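Local atomic coordinates of hydrolase, HAD superfamily, subfamily III A (Legionella pneumophila, PDB entry 3N1U), a protein that probably hydrolyses 3-deoxy-D-manno-octulosonate 8-phosphate to 3-deoxy-D-manno-octulosonate and phosphate in lipopolysaccharide biosynthesis, as a metal-dependent homotetramer. Residues A[43-56]-A[71-85]. Numbering follows the deposited sequence.
Sequences ELKSFHVQDGMGLK and AQNAVVDHRMEQLGI
Phe47 and Arg79 lie alongside each other with their side chains running antiparallel, the arginine's aliphatic chain laid across one face of the ring. CG of Arg79 sits 3.6 Å from the Phe47 ring centroid, almost exactly on the ring normal, a CH-pi contact. With CG turned away from its own backbone N (chi1 -176°) and the chain bent at chi2, Arg79 runs back over the ring until Arg79 NE lies 3.4 Å from Phe47 CB. Its guanidinium, tilted 33° from the ring, continues toward helix 49-56, where Arg79 NH2 approaches Gly52 CA at 3.6 Å. The group is steadied from its own helix: Arg79 NH1 donates to Gln82 OE1 (2.8 Å) close to the guanidinium plane, and Leu83 CD1 rests on one guanidinium face.

Val75 splits its branches between neighbours on the strand. Val75 CG1 meets the rim of the Phe47 ring in plane, 3.7 Å from Phe47 CE2, and also touches the methylenes of Lys45, whereas Val75 CG2 reaches the carbonyl O of Glu43. Lys45 and Asn73 extend toward each other from the two segments, and Lys45 CE packs against Asn73 ND2 at 3.5 Å; the ammonium itself makes a salt bridge with Asp27. At the other end, Gly52, having no side chain, leaves room for Arg79 NH2 and for Leu83 CD2, which lies 3.8 Å from Gly52 CA, while Leu55 CD1 touches CD1 of both Leu83 and Ile85.

Strand 43-48 also pairs antiparallel with a strand of the second subunit, so helix 74-83 backs a sheet that crosses the interface. The contact thus joins the beta-hairpin following the DxD strand to a helix of the Rossmann-like HAD core, and Lys45 links this packing to Asp27, a ligand of the bound calcium and probably a substrate-binding residue, consistent with a KdsC phosphatase.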
ATOM      1  N   GLU A  43      14.302 -11.222  -2.720  1.00 34.16           N
ATOM      2  CA  GLU A  43      12.899 -10.940  -3.163  1.00 32.28           C
ATOM      3  C   GLU A  43      11.977 -11.172  -1.992  1.00 32.90           C
ATOM      4  O   GLU A  43      12.235 -12.052  -1.130  1.00 32.06           O
ATOM      5  CB  GLU A  43      12.438 -11.869  -4.294  1.00 35.23           C
ATOM      6  CG  GLU A  43      13.319 -11.946  -5.545  1.00 40.29           C
ATOM      7  CD  GLU A  43      13.056 -13.222  -6.358  1.00 48.30           C
ATOM      8  OE1 GLU A  43      13.811 -14.227  -6.217  1.00 49.61           O
ATOM      9  OE2 GLU A  43      12.080 -13.227  -7.129  1.00 52.33           O
ATOM     10  N   LEU A  44      10.853 -10.456  -1.983  1.00 29.90           N
ATOM     11  CA  LEU A  44       9.865 -10.722  -0.946  1.00 30.16           C
ATOM     12  C   LEU A  44       8.526 -10.633  -1.608  1.00 29.36           C
ATOM     13  O   LEU A  44       8.407 -10.050  -2.701  1.00 29.29           O
ATOM     14  CB  LEU A  44       9.953  -9.663   0.160  1.00 30.04           C
ATOM     15  CG  LEU A  44      11.257  -9.487   0.887  1.00 31.25           C
ATOM     16  CD1 LEU A  44      12.045  -8.320   0.267  1.00 34.32           C
ATOM     17  CD2 LEU A  44      10.949  -9.118   2.354  1.00 36.63           C
ATOM     18  N   LYS A  45       7.534 -11.259  -0.996  1.00 27.23           N
ATOM     19  CA  LYS A  45       6.133 -11.020  -1.350  1.00 26.40           C
ATOM     20  C   LYS A  45       5.385 -10.766  -0.043  1.00 26.64           C
ATOM     21  O   LYS A  45       5.840 -11.171   1.039  1.00 26.74           O
ATOM     22  CB  LYS A  45       5.465 -12.243  -2.000  1.00 26.70           C
ATOM     23  CG  LYS A  45       6.257 -12.863  -3.165  1.00 28.17           C
ATOM     24  CD  LYS A  45       5.583 -14.124  -3.692  1.00 29.14           C
ATOM     25  CE  LYS A  45       6.345 -14.701  -4.885  1.00 33.05           C
ATOM     26  NZ  LYS A  45       6.618 -13.741  -6.054  1.00 30.83           N
ATOM     27  N   SER A  46       4.173 -10.233  -0.175  1.00 24.58           N
ATOM     28  CA  SER A  46       3.383  -9.845   1.003  1.00 25.19           C
ATOM     29  C   SER A  46       2.067 -10.591   0.959  1.00 26.39           C
ATOM     30  O   SER A  46       1.310 -10.434  -0.036  1.00 27.43           O
ATOM     31  CB  SER A  46       3.126  -8.318   0.932  1.00 24.96           C
ATOM     32  OG  SER A  46       4.398  -7.671   0.928  1.00 24.95           O
ATOM     33  N   PHE A  47       1.771 -11.396   2.005  1.00 24.23           N
ATOM     34  CA  PHE A  47       0.527 -12.189   2.062  1.00 25.53           C
ATOM     35  C   PHE A  47      -0.378 -11.604   3.146  1.00 26.80           C
ATOM     36  O   PHE A  47       0.110 -10.886   3.999  1.00 31.05           O
ATOM     37  CB  PHE A  47       0.877 -13.636   2.425  1.00 25.82           C
ATOM     38  CG  PHE A  47       1.787 -14.298   1.420  1.00 27.75           C
ATOM     39  CD1 PHE A  47       1.243 -14.880   0.260  1.00 27.75           C
ATOM     40  CD2 PHE A  47       3.165 -14.337   1.623  1.00 28.60           C
ATOM     41  CE1 PHE A  47       2.059 -15.466  -0.746  1.00 25.35           C
ATOM     42  CE2 PHE A  47       4.008 -14.921   0.651  1.00 28.89           C
ATOM     43  CZ  PHE A  47       3.465 -15.523  -0.533  1.00 27.44           C
ATOM     44  N   HIS A  48      -1.670 -11.928   3.164  1.00 26.48           N
ATOM     45  CA  HIS A  48      -2.551 -11.278   4.101  1.00 25.19           C
ATOM     46  C   HIS A  48      -3.037 -12.313   5.132  1.00 24.96           C
ATOM     47  O   HIS A  48      -3.439 -13.423   4.780  1.00 25.67           O
ATOM     48  CB  HIS A  48      -3.752 -10.666   3.347  1.00 25.06           C
ATOM     49  CG  HIS A  48      -4.518  -9.695   4.193  1.00 26.35           C
ATOM     50  ND1 HIS A  48      -5.356 -10.098   5.244  1.00 27.50           N
ATOM     51  CD2 HIS A  48      -4.541  -8.348   4.182  1.00 28.53           C
ATOM     52  CE1 HIS A  48      -5.844  -9.021   5.839  1.00 28.92           C
ATOM     53  NE2 HIS A  48      -5.361  -7.943   5.218  1.00 30.13           N
ATOM     54  N   VAL A  49      -2.985 -11.950   6.392  1.00 24.76           N
ATOM     55  CA  VAL A  49      -3.404 -12.879   7.454  1.00 26.72           C
ATOM     56  C   VAL A  49      -4.844 -13.348   7.363  1.00 26.37           C
ATOM     57  O   VAL A  49      -5.164 -14.434   7.834  1.00 26.75           O
ATOM     58  CB  VAL A  49      -3.185 -12.270   8.847  1.00 29.56           C
ATOM     59  CG1 VAL A  49      -1.656 -12.231   9.120  1.00 31.78           C
ATOM     60  CG2 VAL A  49      -3.931 -10.916   9.010  1.00 28.03           C
ATOM     61  N   GLN A  50      -5.759 -12.503   6.869  1.00 26.11           N
ATOM     62  CA  GLN A  50      -7.146 -12.997   6.772  1.00 25.96           C
ATOM     63  C   GLN A  50      -7.284 -14.089   5.716  1.00 25.58           C
ATOM     64  O   GLN A  50      -8.153 -14.921   5.813  1.00 25.95           O
ATOM     65  CB  GLN A  50      -8.156 -11.880   6.475  1.00 25.62           C
ATOM     66  CG  GLN A  50      -8.313 -10.894   7.672  1.00 25.93           C
ATOM     67  CD  GLN A  50      -9.142  -9.657   7.319  1.00 28.62           C
ATOM     68  OE1 GLN A  50      -9.688  -9.585   6.225  1.00 28.36           O
ATOM     69  NE2 GLN A  50      -9.215  -8.679   8.238  1.00 27.82           N
ATOM     70  N   ASP A  51      -6.473 -14.036   4.676  1.00 24.95           N
ATOM     71  CA  ASP A  51      -6.490 -15.074   3.643  1.00 23.38           C
ATOM     72  C   ASP A  51      -5.881 -16.330   4.189  1.00 24.59           C
ATOM     73  O   ASP A  51      -6.384 -17.420   3.923  1.00 25.18           O
ATOM     74  CB  ASP A  51      -5.640 -14.621   2.439  1.00 23.54           C
ATOM     75  CG  ASP A  51      -6.247 -13.520   1.638  1.00 24.81           C
ATOM     76  OD1 ASP A  51      -7.480 -13.332   1.599  1.00 25.68           O
ATOM     77  OD2 ASP A  51      -5.421 -12.810   0.974  1.00 28.40           O
ATOM     78  N   GLY A  52      -4.788 -16.207   4.940  1.00 25.44           N
ATOM     79  CA  GLY A  52      -4.190 -17.399   5.581  1.00 25.88           C
ATOM     80  C   GLY A  52      -5.197 -18.096   6.531  1.00 28.40           C
ATOM     81  O   GLY A  52      -5.336 -19.310   6.516  1.00 26.72           O
HETATM   82  N   MSE A  53      -5.954 -17.315   7.286  1.00 28.07           N
HETATM   83  CA  MSE A  53      -7.025 -17.866   8.144  1.00 29.80           C
HETATM   84  C   MSE A  53      -8.125 -18.536   7.304  1.00 29.46           C
HETATM   85  O   MSE A  53      -8.610 -19.609   7.682  1.00 30.12           O
HETATM   86  CB  MSE A  53      -7.618 -16.746   9.036  1.00 29.98           C
HETATM   87  CG  MSE A  53      -8.860 -17.130   9.786  1.00 31.37           C
HETATM   88 SE   MSE A  53      -8.358 -18.402  11.207  1.00 37.54          SE
HETATM   89  CE  MSE A  53      -7.583 -17.058  12.329  1.00 41.84           C
ATOM     90  N   GLY A  54      -8.536 -17.880   6.207  1.00 26.70           N
ATOM     91  CA  GLY A  54      -9.485 -18.482   5.220  1.00 28.32           C
ATOM     92  C   GLY A  54      -9.079 -19.891   4.791  1.00 28.12           C
ATOM     93  O   GLY A  54      -9.876 -20.857   4.866  1.00 27.55           O
ATOM     94  N   LEU A  55      -7.832 -20.022   4.388  1.00 26.78           N
ATOM     95  CA  LEU A  55      -7.342 -21.337   3.948  1.00 28.64           C
ATOM     96  C   LEU A  55      -7.311 -22.325   5.089  1.00 29.67           C
ATOM     97  O   LEU A  55      -7.676 -23.476   4.911  1.00 30.86           O
ATOM     98  CB  LEU A  55      -5.967 -21.179   3.275  1.00 27.17           C
ATOM     99  CG  LEU A  55      -5.958 -20.233   2.045  1.00 29.28           C
ATOM    100  CD1 LEU A  55      -4.559 -20.211   1.399  1.00 27.24           C
ATOM    101  CD2 LEU A  55      -7.021 -20.700   0.984  1.00 28.38           C
ATOM    102  N   LYS A  56      -6.913 -21.883   6.289  1.00 28.60           N
ATOM    103  CA  LYS A  56      -6.929 -22.790   7.430  1.00 31.09           C
ATOM    104  C   LYS A  56      -8.329 -23.218   7.836  1.00 31.41           C
ATOM    105  O   LYS A  56      -8.533 -24.362   8.324  1.00 31.36           O
ATOM    106  CB  LYS A  56      -6.210 -22.172   8.639  1.00 32.74           C
ATOM    107  CG  LYS A  56      -4.701 -22.013   8.466  1.00 34.69           C
ATOM    108  CD  LYS A  56      -4.201 -21.172   9.627  1.00 43.04           C
ATOM    109  CE  LYS A  56      -2.693 -21.225   9.729  1.00 48.59           C
ATOM    110  NZ  LYS A  56      -2.309 -20.452  10.957  1.00 51.72           N
ATOM    111  N   ALA A  71       5.299 -18.437 -10.154  1.00 37.65           N
ATOM    112  CA  ALA A  71       6.413 -18.091  -9.257  1.00 38.97           C
ATOM    113  C   ALA A  71       7.253 -19.353  -8.967  1.00 41.07           C
ATOM    114  O   ALA A  71       6.711 -20.453  -8.876  1.00 41.18           O
ATOM    115  CB  ALA A  71       5.889 -17.433  -7.922  1.00 38.53           C
ATOM    116  N   GLN A  72       8.572 -19.187  -8.868  1.00 42.06           N
ATOM    117  CA  GLN A  72       9.503 -20.297  -8.602  1.00 44.69           C
ATOM    118  C   GLN A  72      10.312 -20.050  -7.329  1.00 43.67           C
ATOM    119  O   GLN A  72      11.038 -20.906  -6.882  1.00 44.50           O
ATOM    120  CB  GLN A  72      10.507 -20.446  -9.753  1.00 46.22           C
ATOM    121  CG  GLN A  72       9.953 -21.136 -10.999  1.00 52.43           C
ATOM    122  CD  GLN A  72      10.986 -21.349 -12.093  1.00 59.12           C
ATOM    123  OE1 GLN A  72      11.866 -20.505 -12.315  1.00 61.80           O
ATOM    124  NE2 GLN A  72      10.878 -22.487 -12.799  1.00 61.37           N
ATOM    125  N   ASN A  73      10.225 -18.864  -6.760  1.00 42.19           N
ATOM    126  CA  ASN A  73      11.182 -18.535  -5.703  1.00 42.60           C
ATOM    127  C   ASN A  73      10.809 -19.173  -4.340  1.00 40.60           C
ATOM    128  O   ASN A  73       9.684 -19.632  -4.147  1.00 39.70           O
ATOM    129  CB  ASN A  73      11.335 -17.012  -5.615  1.00 42.69           C
ATOM    130  CG  ASN A  73      10.008 -16.335  -5.344  1.00 45.74           C
ATOM    131  OD1 ASN A  73       9.564 -16.316  -4.213  1.00 53.14           O
ATOM    132  ND2 ASN A  73       9.339 -15.848  -6.387  1.00 48.47           N
ATOM    133  N   ALA A  74      11.760 -19.195  -3.414  1.00 39.43           N
ATOM    134  CA  ALA A  74      11.593 -19.827  -2.116  1.00 40.18           C
ATOM    135  C   ALA A  74      10.597 -19.098  -1.170  1.00 38.48           C
ATOM    136  O   ALA A  74      10.086 -19.722  -0.256  1.00 37.29           O
ATOM    137  CB  ALA A  74      12.948 -20.023  -1.434  1.00 43.11           C
ATOM    138  N   VAL A  75      10.294 -17.811  -1.411  1.00 36.66           N
ATOM    139  CA  VAL A  75       9.165 -17.186  -0.689  1.00 35.53           C
ATOM    140  C   VAL A  75       7.902 -18.084  -0.677  1.00 34.72           C
ATOM    141  O   VAL A  75       7.242 -18.231   0.354  1.00 35.08           O
ATOM    142  CB  VAL A  75       8.784 -15.814  -1.314  1.00 34.99           C
ATOM    143  CG1 VAL A  75       7.506 -15.244  -0.621  1.00 33.86           C
ATOM    144  CG2 VAL A  75       9.939 -14.837  -1.194  1.00 35.10           C
ATOM    145  N   VAL A  76       7.556 -18.645  -1.842  1.00 34.11           N
ATOM    146  CA  VAL A  76       6.354 -19.453  -1.988  1.00 34.52           C
ATOM    147  C   VAL A  76       6.443 -20.677  -1.049  1.00 34.98           C
ATOM    148  O   VAL A  76       5.511 -20.952  -0.318  1.00 34.58           O
ATOM    149  CB  VAL A  76       6.126 -19.867  -3.474  1.00 35.35           C
ATOM    150  CG1 VAL A  76       4.969 -20.877  -3.620  1.00 35.69           C
ATOM    151  CG2 VAL A  76       5.906 -18.571  -4.352  1.00 34.96           C
ATOM    152  N   ASP A  77       7.587 -21.375  -1.050  1.00 36.57           N
ATOM    153  CA  ASP A  77       7.773 -22.567  -0.218  1.00 37.56           C
ATOM    154  C   ASP A  77       7.616 -22.237   1.263  1.00 37.36           C
ATOM    155  O   ASP A  77       6.935 -22.992   2.024  1.00 38.13           O
ATOM    156  CB  ASP A  77       9.152 -23.190  -0.474  1.00 39.78           C
ATOM    157  CG  ASP A  77       9.342 -23.546  -1.939  1.00 42.65           C
ATOM    158  OD1 ASP A  77       8.655 -24.469  -2.448  1.00 42.53           O
ATOM    159  OD2 ASP A  77      10.194 -22.916  -2.569  1.00 45.37           O
ATOM    160  N   HIS A  78       8.201 -21.111   1.668  1.00 36.25           N
ATOM    161  CA  HIS A  78       8.089 -20.688   3.080  1.00 37.42           C
ATOM    162  C   HIS A  78       6.665 -20.417   3.465  1.00 34.79           C
ATOM    163  O   HIS A  78       6.213 -20.847   4.525  1.00 36.12           O
ATOM    164  CB  HIS A  78       8.945 -19.460   3.385  1.00 37.88           C
ATOM    165  CG  HIS A  78      10.410 -19.750   3.378  1.00 44.06           C
ATOM    166  ND1 HIS A  78      11.285 -19.177   2.474  1.00 45.66           N
ATOM    167  CD2 HIS A  78      11.155 -20.552   4.171  1.00 48.85           C
ATOM    168  CE1 HIS A  78      12.510 -19.618   2.715  1.00 46.23           C
ATOM    169  NE2 HIS A  78      12.457 -20.457   3.733  1.00 52.44           N
ATOM    170  N   ARG A  79       5.936 -19.735   2.595  1.00 32.28           N
ATOM    171  CA  ARG A  79       4.513 -19.487   2.879  1.00 30.33           C
ATOM    172  C   ARG A  79       3.658 -20.759   2.907  1.00 31.51           C
ATOM    173  O   ARG A  79       2.783 -20.920   3.767  1.00 30.26           O
ATOM    174  CB  ARG A  79       3.926 -18.459   1.903  1.00 29.97           C
ATOM    175  CG  ARG A  79       2.451 -18.083   2.206  1.00 27.42           C
ATOM    176  CD  ARG A  79       2.307 -17.321   3.560  1.00 28.62           C
ATOM    177  NE  ARG A  79       0.954 -16.784   3.772  1.00 30.24           N
ATOM    178  CZ  ARG A  79       0.426 -16.594   4.990  1.00 30.35           C
ATOM    179  NH1 ARG A  79       1.127 -16.918   6.099  1.00 29.48           N
ATOM    180  NH2 ARG A  79      -0.801 -16.130   5.111  1.00 29.15           N
HETATM  181  N   MSE A  80       3.887 -21.672   1.958  1.00 32.01           N
HETATM  182  CA  MSE A  80       3.107 -22.890   1.952  1.00 33.08           C
HETATM  183  C   MSE A  80       3.355 -23.704   3.215  1.00 35.30           C
HETATM  184  O   MSE A  80       2.424 -24.303   3.745  1.00 35.55           O
HETATM  185  CB  MSE A  80       3.460 -23.752   0.738  1.00 33.46           C
HETATM  186  CG  MSE A  80       3.216 -23.106  -0.579  1.00 31.57           C
HETATM  187 SE   MSE A  80       1.318 -22.778  -0.956  1.00 34.67          SE
HETATM  188  CE  MSE A  80       1.266 -20.899  -0.271  1.00 30.89           C
ATOM    189  N   GLU A  81       4.616 -23.776   3.633  1.00 37.08           N
ATOM    190  CA  GLU A  81       4.990 -24.476   4.884  1.00 40.93           C
ATOM    191  C   GLU A  81       4.301 -23.842   6.101  1.00 39.95           C
ATOM    192  O   GLU A  81       3.800 -24.558   6.959  1.00 39.55           O
ATOM    193  CB  GLU A  81       6.507 -24.470   5.085  1.00 42.77           C
ATOM    194  CG  GLU A  81       6.907 -25.115   6.439  1.00 52.01           C
ATOM    195  CD  GLU A  81       8.414 -25.097   6.729  1.00 60.33           C
ATOM    196  OE1 GLU A  81       8.866 -26.058   7.386  1.00 63.70           O
ATOM    197  OE2 GLU A  81       9.137 -24.138   6.323  1.00 62.39           O
ATOM    198  N   GLN A  82       4.242 -22.500   6.145  1.00 39.54           N
ATOM    199  CA  GLN A  82       3.567 -21.759   7.231  1.00 39.20           C
ATOM    200  C   GLN A  82       2.122 -22.161   7.320  1.00 38.66           C
ATOM    201  O   GLN A  82       1.605 -22.354   8.430  1.00 39.62           O
ATOM    202  CB  GLN A  82       3.572 -20.218   7.019  1.00 37.85           C
ATOM    203  CG  GLN A  82       4.839 -19.530   7.428  1.00 40.39           C
ATOM    204  CD  GLN A  82       4.756 -18.002   7.330  1.00 39.80           C
ATOM    205  OE1 GLN A  82       3.844 -17.424   6.705  1.00 34.65           O
ATOM    206  NE2 GLN A  82       5.742 -17.339   7.939  1.00 44.20           N
ATOM    207  N   LEU A  83       1.470 -22.260   6.164  1.00 36.42           N
ATOM    208  CA  LEU A  83       0.044 -22.580   6.121  1.00 36.01           C
ATOM    209  C   LEU A  83      -0.295 -24.081   6.152  1.00 37.48           C
ATOM    210  O   LEU A  83      -1.460 -24.454   6.261  1.00 37.07           O
ATOM    211  CB  LEU A  83      -0.590 -21.919   4.903  1.00 35.58           C
ATOM    212  CG  LEU A  83      -0.636 -20.388   4.964  1.00 34.11           C
ATOM    213  CD1 LEU A  83      -1.294 -19.848   3.692  1.00 33.79           C
ATOM    214  CD2 LEU A  83      -1.317 -19.872   6.245  1.00 32.08           C
ATOM    215  N   GLY A  84       0.727 -24.928   6.101  1.00 37.88           N
ATOM    216  CA  GLY A  84       0.520 -26.406   6.052  1.00 39.82           C
ATOM    217  C   GLY A  84      -0.121 -26.891   4.766  1.00 39.42           C
ATOM    218  O   GLY A  84      -0.797 -27.946   4.724  1.00 37.92           O
ATOM    219  N   ILE A  85       0.130 -26.161   3.687  1.00 37.37           N
ATOM    220  CA  ILE A  85      -0.416 -26.538   2.378  1.00 38.08           C
ATOM    221  C   ILE A  85       0.568 -27.443   1.674  1.00 40.44           C
ATOM    222  O   ILE A  85       1.664 -26.979   1.330  1.00 42.61           O
ATOM    223  CB  ILE A  85      -0.646 -25.281   1.488  1.00 36.78           C
ATOM    224  CG1 ILE A  85      -1.852 -24.516   2.064  1.00 35.00           C
ATOM    225  CG2 ILE A  85      -0.895 -25.709   0.022  1.00 34.18           C
ATOM    226  CD1 ILE A  85      -2.007 -23.083   1.665  1.00 34.86           C
TER